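Local coordinates for N-acetyl-beta-D glucosaminidase (Rhizomucor miehei CAU432, PDB 4ZM6), which binds acetyl-CoA in a GCN5-related acetyltransferase region and probably hydrolyses beta-N-acetylhexosaminides and acetylates glucosamine, at residues R762-L767 against Q804-R809; P718-E723 against V753-D758; I711-I716 against V816-W821. All blocks are in the same frame, centred on the assembly; numbering follows the deposited sequence.

Contact 1 of 3, residues R762-L767 against Q804-R809. With SO4 (sulfate ion), chain D.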
loop_
_atom_site.group_PDB
_atom_site.type_symbol
_atom_site.label_atom_id
_atom_site.label_comp_id
_atom_site.label_asym_id
_atom_site.label_seq_id
_atom_site.Cartn_x
_atom_site.Cartn_y
_atom_site.Cartn_z
ATOM N N ARG A 762 38.425 -29.220 -24.363
ATOM C CA ARG A 762 37.750 -27.969 -24.032
ATOM C C ARG A 762 36.356 -27.983 -24.658
ATOM O O ARG A 762 36.140 -28.616 -25.695
ATOM C CB ARG A 762 38.565 -26.753 -24.509
ATOM C CG ARG A 762 38.497 -26.499 -26.008
ATOM C CD ARG A 762 39.612 -25.593 -26.514
ATOM N NE ARG A 762 39.631 -25.547 -27.979
ATOM C CZ ARG A 762 40.235 -26.436 -28.776
ATOM N NH1 ARG A 762 40.906 -27.475 -28.276
ATOM N NH2 ARG A 762 40.167 -26.285 -30.097
ATOM N N VAL A 763 35.415 -27.301 -24.011
ATOM C CA VAL A 763 34.045 -27.210 -24.513
ATOM C C VAL A 763 34.002 -26.253 -25.704
ATOM O O VAL A 763 34.466 -25.116 -25.615
ATOM C CB VAL A 763 33.073 -26.719 -23.421
ATOM C CG1 VAL A 763 31.669 -26.537 -23.991
ATOM C CG2 VAL A 763 33.056 -27.691 -22.246
ATOM N N ILE A 764 33.450 -26.726 -26.815
ATOM C CA ILE A 764 33.386 -25.939 -28.053
ATOM C C ILE A 764 31.958 -25.677 -28.540
ATOM O O ILE A 764 31.754 -24.906 -29.472
ATOM C CB ILE A 764 34.205 -26.602 -29.190
ATOM C CG1 ILE A 764 33.656 -27.991 -29.540
ATOM C CG2 ILE A 764 35.679 -26.675 -28.804
ATOM C CD1 ILE A 764 34.544 -28.784 -30.476
ATOM N N ALA A 765 30.979 -26.316 -27.913
ATOM C CA ALA A 765 29.582 -26.109 -28.249
ATOM C C ALA A 765 28.742 -26.648 -27.103
ATOM O O ALA A 765 29.268 -27.332 -26.216
ATOM C CB ALA A 765 29.228 -26.816 -29.549
ATOM N N SER A 766 27.448 -26.341 -27.110
ATOM C CA SER A 766 26.551 -26.858 -26.085
ATOM C C SER A 766 25.098 -26.693 -26.479
ATOM O O SER A 766 24.782 -25.883 -27.340
ATOM C CB SER A 766 26.793 -26.144 -24.749
ATOM O OG SER A 766 25.941 -25.025 -24.610
ATOM N N LEU A 767 24.224 -27.469 -25.841
ATOM C CA LEU A 767 22.778 -27.252 -25.935
ATOM C C LEU A 767 22.056 -27.868 -24.752
ATOM O O LEU A 767 22.644 -28.628 -23.990
ATOM C CB LEU A 767 22.211 -27.793 -27.252
ATOM C CG LEU A 767 22.252 -29.304 -27.492
ATOM C CD1 LEU A 767 21.198 -30.045 -26.682
ATOM C CD2 LEU A 767 22.062 -29.598 -28.973
ATOM N N GLN A 804 32.631 -19.098 -31.186
ATOM C CA GLN A 804 33.005 -18.285 -32.358
ATOM C C GLN A 804 34.185 -18.892 -33.121
ATOM O O GLN A 804 34.109 -19.110 -34.335
ATOM C CB GLN A 804 33.289 -16.795 -32.033
ATOM C CG GLN A 804 33.600 -16.390 -30.595
ATOM C CD GLN A 804 32.422 -15.698 -29.920
ATOM O OE1 GLN A 804 31.280 -16.157 -30.008
ATOM N NE2 GLN A 804 32.695 -14.581 -29.249
ATOM N N GLU A 805 35.258 -19.173 -32.387
ATOM C CA GLU A 805 36.456 -19.810 -32.931
ATOM C C GLU A 805 36.165 -21.041 -33.811
ATOM O O GLU A 805 36.819 -21.243 -34.839
ATOM C CB GLU A 805 37.360 -20.231 -31.770
ATOM C CG GLU A 805 38.736 -20.746 -32.173
ATOM C CD GLU A 805 39.703 -19.639 -32.552
ATOM O OE1 GLU A 805 39.348 -18.445 -32.428
ATOM O OE2 GLU A 805 40.831 -19.973 -32.969
ATOM N N GLU A 806 35.180 -21.843 -33.406
ATOM C CA GLU A 806 34.959 -23.180 -33.964
ATOM C C GLU A 806 33.867 -23.239 -35.034
ATOM O O GLU A 806 33.419 -24.330 -35.415
ATOM C CB GLU A 806 34.605 -24.148 -32.831
ATOM C CG GLU A 806 35.524 -24.062 -31.619
ATOM C CD GLU A 806 36.959 -24.461 -31.917
ATOM O OE1 GLU A 806 37.185 -25.233 -32.875
ATOM O OE2 GLU A 806 37.865 -24.006 -31.181
ATOM N N ARG A 807 33.443 -22.079 -35.526
ATOM C CA ARG A 807 32.351 -22.030 -36.492
ATOM C C ARG A 807 32.808 -22.568 -37.849
ATOM O O ARG A 807 33.990 -22.484 -38.197
ATOM C CB ARG A 807 31.809 -20.599 -36.616
ATOM C CG ARG A 807 31.125 -20.098 -35.351
ATOM C CD ARG A 807 30.700 -18.636 -35.433
ATOM N NE ARG A 807 31.809 -17.702 -35.209
ATOM C CZ ARG A 807 31.678 -16.390 -34.982
ATOM N NH1 ARG A 807 30.477 -15.814 -34.939
ATOM N NH2 ARG A 807 32.761 -15.642 -34.790
ATOM N N GLY A 808 31.866 -23.143 -38.594
ATOM C CA GLY A 808 32.128 -23.625 -39.950
ATOM C C GLY A 808 32.785 -24.991 -40.039
ATOM O O GLY A 808 33.340 -25.339 -41.082
ATOM N N ARG A 809 32.724 -25.760 -38.948
ATOM C CA ARG A 809 33.213 -27.140 -38.926
ATOM C C ARG A 809 32.058 -28.139 -38.951
ATOM O O ARG A 809 32.279 -29.348 -38.900
ATOM C CB ARG A 809 34.066 -27.383 -37.683
ATOM C CG ARG A 809 35.241 -26.430 -37.541
ATOM C CD ARG A 809 35.907 -26.561 -36.181
ATOM N NE ARG A 809 36.499 -27.884 -35.997
ATOM C CZ ARG A 809 36.825 -28.414 -34.821
ATOM N NH1 ARG A 809 36.618 -27.739 -33.695
ATOM N NH2 ARG A 809 37.354 -29.631 -34.775
HETATM S S SO4 D . 28.664 -24.315 -37.543
HETATM O O1 SO4 D . 29.818 -24.991 -36.900
HETATM O O2 SO4 D . 29.159 -23.498 -38.669
HETATM O O3 SO4 D . 27.982 -23.427 -36.573
HETATM O O4 SO4 D . 27.720 -25.332 -38.068
#

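Contact 2 of 3, residues P718-E723 against V753-D758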
loop_
_atom_site.group_PDB
_atom_site.type_symbol
_atom_site.label_atom_id
_atom_site.label_comp_id
_atom_site.label_asym_id
_atom_site.label_seq_id
_atom_site.Cartn_x
_atom_site.Cartn_y
_atom_site.Cartn_z
ATOM N N PRO A 718 28.969 -32.488 -12.629
ATOM C CA PRO A 718 28.935 -31.408 -11.640
ATOM C C PRO A 718 30.260 -30.692 -11.417
ATOM O O PRO A 718 30.270 -29.471 -11.296
ATOM C CB PRO A 718 28.492 -32.124 -10.366
ATOM C CG PRO A 718 27.593 -33.198 -10.869
ATOM C CD PRO A 718 28.210 -33.665 -12.163
ATOM N N SER A 719 31.360 -31.437 -11.364
ATOM C CA SER A 719 32.688 -30.839 -11.188
ATOM C C SER A 719 33.163 -30.065 -12.429
ATOM O O SER A 719 34.103 -29.282 -12.340
ATOM C CB SER A 719 33.715 -31.919 -10.837
ATOM O OG SER A 719 34.007 -32.737 -11.962
ATOM N N GLU A 720 32.527 -30.301 -13.576
ATOM C CA GLU A 720 32.859 -29.619 -14.829
ATOM C C GLU A 720 31.902 -28.459 -15.160
ATOM O O GLU A 720 32.038 -27.835 -16.212
ATOM C CB GLU A 720 32.830 -30.623 -15.993
ATOM C CG GLU A 720 33.809 -31.790 -15.872
ATOM C CD GLU A 720 33.518 -32.933 -16.847
ATOM O OE1 GLU A 720 32.447 -32.951 -17.502
ATOM O OE2 GLU A 720 34.371 -33.835 -16.957
ATOM N N THR A 721 30.947 -28.164 -14.278
ATOM C CA THR A 721 29.950 -27.121 -14.554
ATOM C C THR A 721 30.600 -25.794 -14.984
ATOM O O THR A 721 30.163 -25.164 -15.954
ATOM C CB THR A 721 29.027 -26.870 -13.338
ATOM O OG1 THR A 721 28.442 -28.105 -12.896
ATOM C CG2 THR A 721 27.916 -25.891 -13.700
ATOM N N TRP A 722 31.652 -25.389 -14.278
ATOM C CA TRP A 722 32.350 -24.140 -14.588
ATOM C C TRP A 722 32.738 -24.009 -16.063
ATOM O O TRP A 722 32.719 -22.915 -16.616
ATOM C CB TRP A 722 33.595 -23.971 -13.709
ATOM C CG TRP A 722 34.705 -24.942 -13.990
ATOM C CD1 TRP A 722 34.870 -26.185 -13.444
ATOM C CD2 TRP A 722 35.817 -24.741 -14.868
ATOM N NE1 TRP A 722 36.010 -26.772 -13.932
ATOM C CE2 TRP A 722 36.613 -25.909 -14.808
ATOM C CE3 TRP A 722 36.219 -23.691 -15.702
ATOM C CZ2 TRP A 722 37.787 -26.056 -15.553
ATOM C CZ3 TRP A 722 37.388 -23.838 -16.442
ATOM C CH2 TRP A 722 38.156 -25.012 -16.362
ATOM N N GLU A 723 33.083 -25.122 -16.698
ATOM C CA GLU A 723 33.471 -25.114 -18.104
ATOM C C GLU A 723 32.300 -24.744 -19.004
ATOM O O GLU A 723 32.486 -24.107 -20.032
ATOM C CB GLU A 723 34.011 -26.482 -18.522
ATOM C CG GLU A 723 35.198 -26.966 -17.702
ATOM C CD GLU A 723 35.739 -28.277 -18.215
ATOM O OE1 GLU A 723 36.181 -28.305 -19.381
ATOM O OE2 GLU A 723 35.707 -29.274 -17.466
ATOM N N VAL A 753 27.284 -31.078 -24.150
ATOM C CA VAL A 753 28.350 -30.260 -24.685
ATOM C C VAL A 753 29.091 -31.043 -25.750
ATOM O O VAL A 753 29.124 -32.274 -25.709
ATOM C CB VAL A 753 29.359 -29.837 -23.597
ATOM C CG1 VAL A 753 28.731 -28.825 -22.654
ATOM C CG2 VAL A 753 29.878 -31.045 -22.826
ATOM N N ALA A 754 29.662 -30.315 -26.708
ATOM C CA ALA A 754 30.634 -30.864 -27.639
ATOM C C ALA A 754 32.019 -30.514 -27.115
ATOM O O ALA A 754 32.237 -29.391 -26.656
ATOM C CB ALA A 754 30.429 -30.288 -29.028
ATOM N N ARG A 755 32.936 -31.485 -27.156
ATOM C CA ARG A 755 34.335 -31.280 -26.754
ATOM C C ARG A 755 35.287 -31.701 -27.864
ATOM O O ARG A 755 34.947 -32.535 -28.704
ATOM C CB ARG A 755 34.667 -32.078 -25.495
ATOM C CG ARG A 755 33.983 -31.585 -24.236
ATOM C CD ARG A 755 34.367 -32.433 -23.033
ATOM N NE ARG A 755 34.707 -31.605 -21.871
ATOM C CZ ARG A 755 33.971 -31.470 -20.767
ATOM N NH1 ARG A 755 34.409 -30.683 -19.796
ATOM N NH2 ARG A 755 32.813 -32.113 -20.614
ATOM N N GLN A 756 36.487 -31.129 -27.856
ATOM C CA GLN A 756 37.496 -31.482 -28.842
ATOM C C GLN A 756 38.125 -32.810 -28.461
ATOM O O GLN A 756 38.515 -33.004 -27.311
ATOM C CB GLN A 756 38.580 -30.400 -28.929
ATOM C CG GLN A 756 39.590 -30.614 -30.053
ATOM C CD GLN A 756 38.934 -30.764 -31.414
ATOM O OE1 GLN A 756 39.140 -31.754 -32.121
ATOM N NE2 GLN A 756 38.122 -29.785 -31.777
ATOM N N ASP A 757 38.207 -33.723 -29.428
ATOM C CA ASP A 757 38.890 -35.017 -29.266
ATOM C C ASP A 757 38.129 -36.010 -28.390
ATOM O O ASP A 757 37.687 -37.054 -28.875
ATOM C CB ASP A 757 40.320 -34.842 -28.721
ATOM C CG ASP A 757 41.151 -33.887 -29.549
ATOM O OD1 ASP A 757 41.025 -33.903 -30.793
ATOM O OD2 ASP A 757 41.930 -33.118 -28.947
ATOM N N ASP A 758 37.992 -35.697 -27.104
ATOM C CA ASP A 758 37.424 -36.640 -26.147
ATOM C C ASP A 758 36.757 -35.950 -24.945
ATOM O O ASP A 758 36.641 -34.722 -24.902
ATOM C CB ASP A 758 38.520 -37.616 -25.691
ATOM C CG ASP A 758 39.676 -36.923 -24.987
ATOM O OD1 ASP A 758 39.454 -35.902 -24.298
ATOM O OD2 ASP A 758 40.818 -37.417 -25.116
#

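Contact 3 of 3, residues I711-I716 against V816-W821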
loop_
_atom_site.group_PDB
_atom_site.type_symbol
_atom_site.label_atom_id
_atom_site.label_comp_id
_atom_site.label_asym_id
_atom_site.label_seq_id
_atom_site.Cartn_x
_atom_site.Cartn_y
_atom_site.Cartn_z
ATOM N N ILE A 711 35.148 -34.794 -32.922
ATOM C CA ILE A 711 34.293 -34.124 -31.959
ATOM C C ILE A 711 33.720 -35.150 -30.986
ATOM O O ILE A 711 33.268 -36.221 -31.396
ATOM C CB ILE A 711 33.134 -33.399 -32.678
ATOM C CG1 ILE A 711 33.673 -32.416 -33.734
ATOM C CG2 ILE A 711 32.218 -32.697 -31.678
ATOM C CD1 ILE A 711 34.385 -31.200 -33.182
ATOM N N TRP A 712 33.735 -34.812 -29.701
ATOM C CA TRP A 712 33.147 -35.647 -28.658
ATOM C C TRP A 712 31.874 -35.003 -28.116
ATOM O O TRP A 712 31.878 -33.825 -27.780
ATOM C CB TRP A 712 34.143 -35.818 -27.517
ATOM C CG TRP A 712 33.657 -36.702 -26.405
ATOM C CD1 TRP A 712 33.857 -38.043 -26.286
ATOM C CD2 TRP A 712 32.901 -36.304 -25.249
ATOM N NE1 TRP A 712 33.280 -38.506 -25.132
ATOM C CE2 TRP A 712 32.684 -37.462 -24.477
ATOM C CE3 TRP A 712 32.389 -35.080 -24.793
ATOM C CZ2 TRP A 712 31.973 -37.441 -23.271
ATOM C CZ3 TRP A 712 31.681 -35.058 -23.593
ATOM C CH2 TRP A 712 31.482 -36.234 -22.847
ATOM N N PHE A 713 30.803 -35.781 -28.008
ATOM C CA PHE A 713 29.569 -35.321 -27.368
ATOM C C PHE A 713 29.331 -36.036 -26.048
ATOM O O PHE A 713 29.797 -37.155 -25.851
ATOM C CB PHE A 713 28.373 -35.550 -28.287
ATOM C CG PHE A 713 28.481 -34.833 -29.594
ATOM C CD1 PHE A 713 28.624 -33.450 -29.628
ATOM C CD2 PHE A 713 28.445 -35.532 -30.789
ATOM C CE1 PHE A 713 28.726 -32.780 -30.835
ATOM C CE2 PHE A 713 28.541 -34.870 -31.999
ATOM C CZ PHE A 713 28.681 -33.492 -32.025
ATOM N N GLY A 714 28.602 -35.381 -25.148
ATOM C CA GLY A 714 28.193 -35.995 -23.889
ATOM C C GLY A 714 27.820 -34.994 -22.811
ATOM O O GLY A 714 27.966 -33.783 -22.981
ATOM N N ARG A 715 27.358 -35.518 -21.681
ATOM C CA ARG A 715 26.885 -34.696 -20.575
ATOM C C ARG A 715 28.009 -33.922 -19.911
ATOM O O ARG A 715 29.184 -34.217 -20.108
ATOM C CB ARG A 715 26.180 -35.570 -19.535
ATOM C CG ARG A 715 24.901 -36.210 -20.053
ATOM C CD ARG A 715 24.403 -37.354 -19.180
ATOM N NE ARG A 715 24.377 -37.050 -17.743
ATOM C CZ ARG A 715 23.706 -37.755 -16.831
ATOM N NH1 ARG A 715 22.981 -38.807 -17.182
ATOM N NH2 ARG A 715 23.749 -37.396 -15.553
ATOM N N ILE A 716 27.631 -32.909 -19.142
ATOM C CA ILE A 716 28.563 -32.208 -18.281
ATOM C C ILE A 716 28.404 -32.810 -16.881
ATOM O O ILE A 716 27.287 -33.101 -16.457
ATOM C CB ILE A 716 28.318 -30.672 -18.307
ATOM C CG1 ILE A 716 29.594 -29.916 -17.933
ATOM C CG2 ILE A 716 27.163 -30.235 -17.410
ATOM C CD1 ILE A 716 30.536 -29.723 -19.104
ATOM N N VAL A 816 23.152 -30.837 -32.815
ATOM C CA VAL A 816 21.696 -30.916 -32.924
ATOM C C VAL A 816 21.290 -32.319 -33.360
ATOM O O VAL A 816 20.351 -32.893 -32.819
ATOM C CB VAL A 816 21.129 -29.852 -33.898
ATOM C CG1 VAL A 816 19.691 -30.154 -34.285
ATOM C CG2 VAL A 816 21.207 -28.475 -33.263
ATOM N N ALA A 817 22.002 -32.870 -34.339
ATOM C CA ALA A 817 21.701 -34.210 -34.842
ATOM C C ALA A 817 21.905 -35.240 -33.738
ATOM O O ALA A 817 21.136 -36.198 -33.609
ATOM C CB ALA A 817 22.565 -34.536 -36.054
ATOM N N HIS A 818 22.938 -35.024 -32.934
ATOM C CA HIS A 818 23.192 -35.863 -31.777
ATOM C C HIS A 818 22.056 -35.744 -30.766
ATOM O O HIS A 818 21.587 -36.748 -30.238
ATOM C CB HIS A 818 24.511 -35.476 -31.121
ATOM C CG HIS A 818 24.995 -36.481 -30.129
ATOM N ND1 HIS A 818 24.905 -36.287 -28.767
ATOM C CD2 HIS A 818 25.561 -37.699 -30.302
ATOM C CE1 HIS A 818 25.405 -37.338 -28.143
ATOM N NE2 HIS A 818 25.808 -38.209 -29.051
ATOM N N ALA A 819 21.613 -34.513 -30.512
ATOM C CA ALA A 819 20.474 -34.263 -29.629
ATOM C C ALA A 819 19.227 -35.025 -30.076
ATOM O O ALA A 819 18.481 -35.542 -29.244
ATOM C CB ALA A 819 20.179 -32.773 -29.548
ATOM N N ASN A 820 19.003 -35.094 -31.385
ATOM C CA ASN A 820 17.907 -35.899 -31.922
ATOM C C ASN A 820 18.083 -37.389 -31.628
ATOM O O ASN A 820 17.109 -38.076 -31.302
ATOM C CB ASN A 820 17.746 -35.673 -33.430
ATOM C CG ASN A 820 16.894 -34.463 -33.752
ATOM O OD1 ASN A 820 16.682 -33.594 -32.910
ATOM N ND2 ASN A 820 16.390 -34.408 -34.978
ATOM N N TRP A 821 19.318 -37.879 -31.747
ATOM C CA TRP A 821 19.629 -39.283 -31.466
ATOM C C TRP A 821 19.312 -39.599 -30.012
ATOM O O TRP A 821 18.567 -40.538 -29.720
ATOM C CB TRP A 821 21.103 -39.582 -31.772
ATOM C CG TRP A 821 21.548 -40.987 -31.433
ATOM C CD1 TRP A 821 22.515 -41.350 -30.533
ATOM C CD2 TRP A 821 21.042 -42.211 -31.990
ATOM N NE1 TRP A 821 22.642 -42.716 -30.497
ATOM C CE2 TRP A 821 21.750 -43.272 -31.379
ATOM C CE3 TRP A 821 20.056 -42.513 -32.945
ATOM C CZ2 TRP A 821 21.504 -44.618 -31.692
ATOM C CZ3 TRP A 821 19.813 -43.856 -33.261
ATOM C CH2 TRP A 821 20.536 -44.889 -32.632
#

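Contact 1 of 3, residues R762-L767 against Q804-R809
The guanidinium of Arg-762 meets Glu-806 edge-on: OE2 of the carboxylate lies near its plane, reached by NH2 at 3.4 Å in a long, weak salt bridge, with the two planes 60° apart. Arg-809 NH1 forms a salt bridge with the other carboxylate oxygen, Glu-806 OE1, at 2.7 Å, poorly directed as a hydrogen bond, and its NE pairs with Glu-709. Glu-806 thus links Arg-762, just before strand 763-771, to Arg-809 of its own loop, between strand 794-802 and helix 811-825. This corresponds to the loop that in GNAT enzymes binds the pyrophosphate of acetyl-CoA, and the Arg-Gly-Arg at 807-809 is consistent with the family's Q/R-x-x-G-x-G/A signature.

Beneath the charges, Ile-764 packs CB and CG2 against Glu-806 CG, both at 3.8 Å, while its CD1 approaches Arg-809 NH1 obliquely. A bend at chi2 (-64°) lets the glutamate lay its CG on the isoleucine and still reach Arg-762. Ile-764 itself belongs to a classic beta bulge, in which it and Ala-765 both face Ala-754. After a type I turn from Gln-804 to Arg-807, Gly-808 N donates a 2.7 Å hydrogen bond to O2 of a sulfate ion, probably from the crystallisation liquor.

Contact 2 of 3, residues P718-E723 against V753-D758
Arg-755 reaches from its strand with its guanidinium set against two carboxylates, those of Glu-720 and Glu-723, and each terminal nitrogen serves mainly one of them. NH1 lies 3.0 Å from Glu-723 OE1, an oxygen that stands at the guanidinium edge, near its plane. Glu-723 OE2 is equally near to NH1, so the salt bridge centres on this one nitrogen rather than pairing two oxygens with two nitrogens, and the carboxylate is turned 67° from the guanidinium. On the other terminal nitrogen, NH2 gives Glu-720 OE1 a weak hydrogen bond of 3.2 Å within a second salt bridge. This oxygen comes in obliquely and also accepts from the backbone N of Lys-717. The third nitrogen of the group, Arg-755 NE, bonds Gly-761 O in the turn toward strand 763-771, which helps to fix the rotation of the guanidinium.

In the GNAT fold the first strand is followed by a helix, and here the charge network ties the start of that helix, 721-731, to the second strand, 751-756. The two glutamates are three residues apart, one in the 3-10 turn 718-720 and the other in the opening turn of the helix, so both can turn their carboxylates to the same arginine; the helix N terminus would probably favour their negative charge. Both chains run extended beyond CG, and Glu-723 also lays its CG over the centre of one face of the Trp-722 ring. Thr-721 OG1 also donates to Pro-718 O, from a position tilted from the carbonyl plane. On the strand side, Arg-755 packs against Trp-712 and Ile-716.

Contact 3 of 3, residues I711-I716 against V816-W821
Phe-713 meets His-818 beside a backbone oxygen with two partners: Ala-817 O, on the residue before the histidine, takes its regular helix bond from Trp-821 N at 3.1 Å and a further one from the hydroxyl of Tyr-696. The helix, 811-825, corresponds to the one that in GNAT enzymes follows the pyrophosphate-binding loop, and here it lies against a face of the sheet near strand 711-715, the first strand of the domain. No hydrogen bond crosses the contact. It is carried by a single aromatic pair, Phe-713 and His-818, both partly exposed.

The rings do not form a regular stack. Their planes are inclined by 31° and their centroids are 4.7 Å apart, and the two side chains run past one another in opposite directions, so that each places its CB over a face of the other's ring. Phe-713 CB makes the closer CH-pi contact, 3.6 Å from the imidazole centroid and 17° off the ring normal; it lies nearest CE1, at 3.5 Å. His-818 CB answers with a CH-pi contact of 4.3 Å to the phenyl centroid, toward the CD2 and CE2 rim. With its CG trans to the backbone N (chi1 -167°), His-818 extends from the helix far enough to overlap the phenylalanine.

Elsewhere on the helix, Val-816 and Ala-819 pack on Met-797 of strand 794-802, and Ala-819 also touches Leu-767, so the aromatic pair adds a flanking contact to the helix-sheet interface. Phe-713 rests in addition on Ala-754 of the neighbouring strand. Between the two rings themselves, Phe-713 CD2 comes within 3.6 Å of His-818 CG.

Overall arrangement
Following the chain from the N terminus, strand 711-715 opens contact 3, which is not closed until helix 811-825, so it spans most of the second acetyltransferase domain. Within that span lie the other two contacts, one after the other: contact 2 runs from the start of helix 721-731 to strand 751-756, and contact 1 then opens on the next strand, 763-771, and closes at the loop before helix 811-825. None cross. Strand 751-756 lies between strands 711-715 and 763-771, antiparallel to each, with backbone bonds linking Arg-755 to Trp-712 and Ala-754 to Ile-764. Ile-711 meets Ile-764, joining contacts 1 and 3, whose centres are about 12 Å apart.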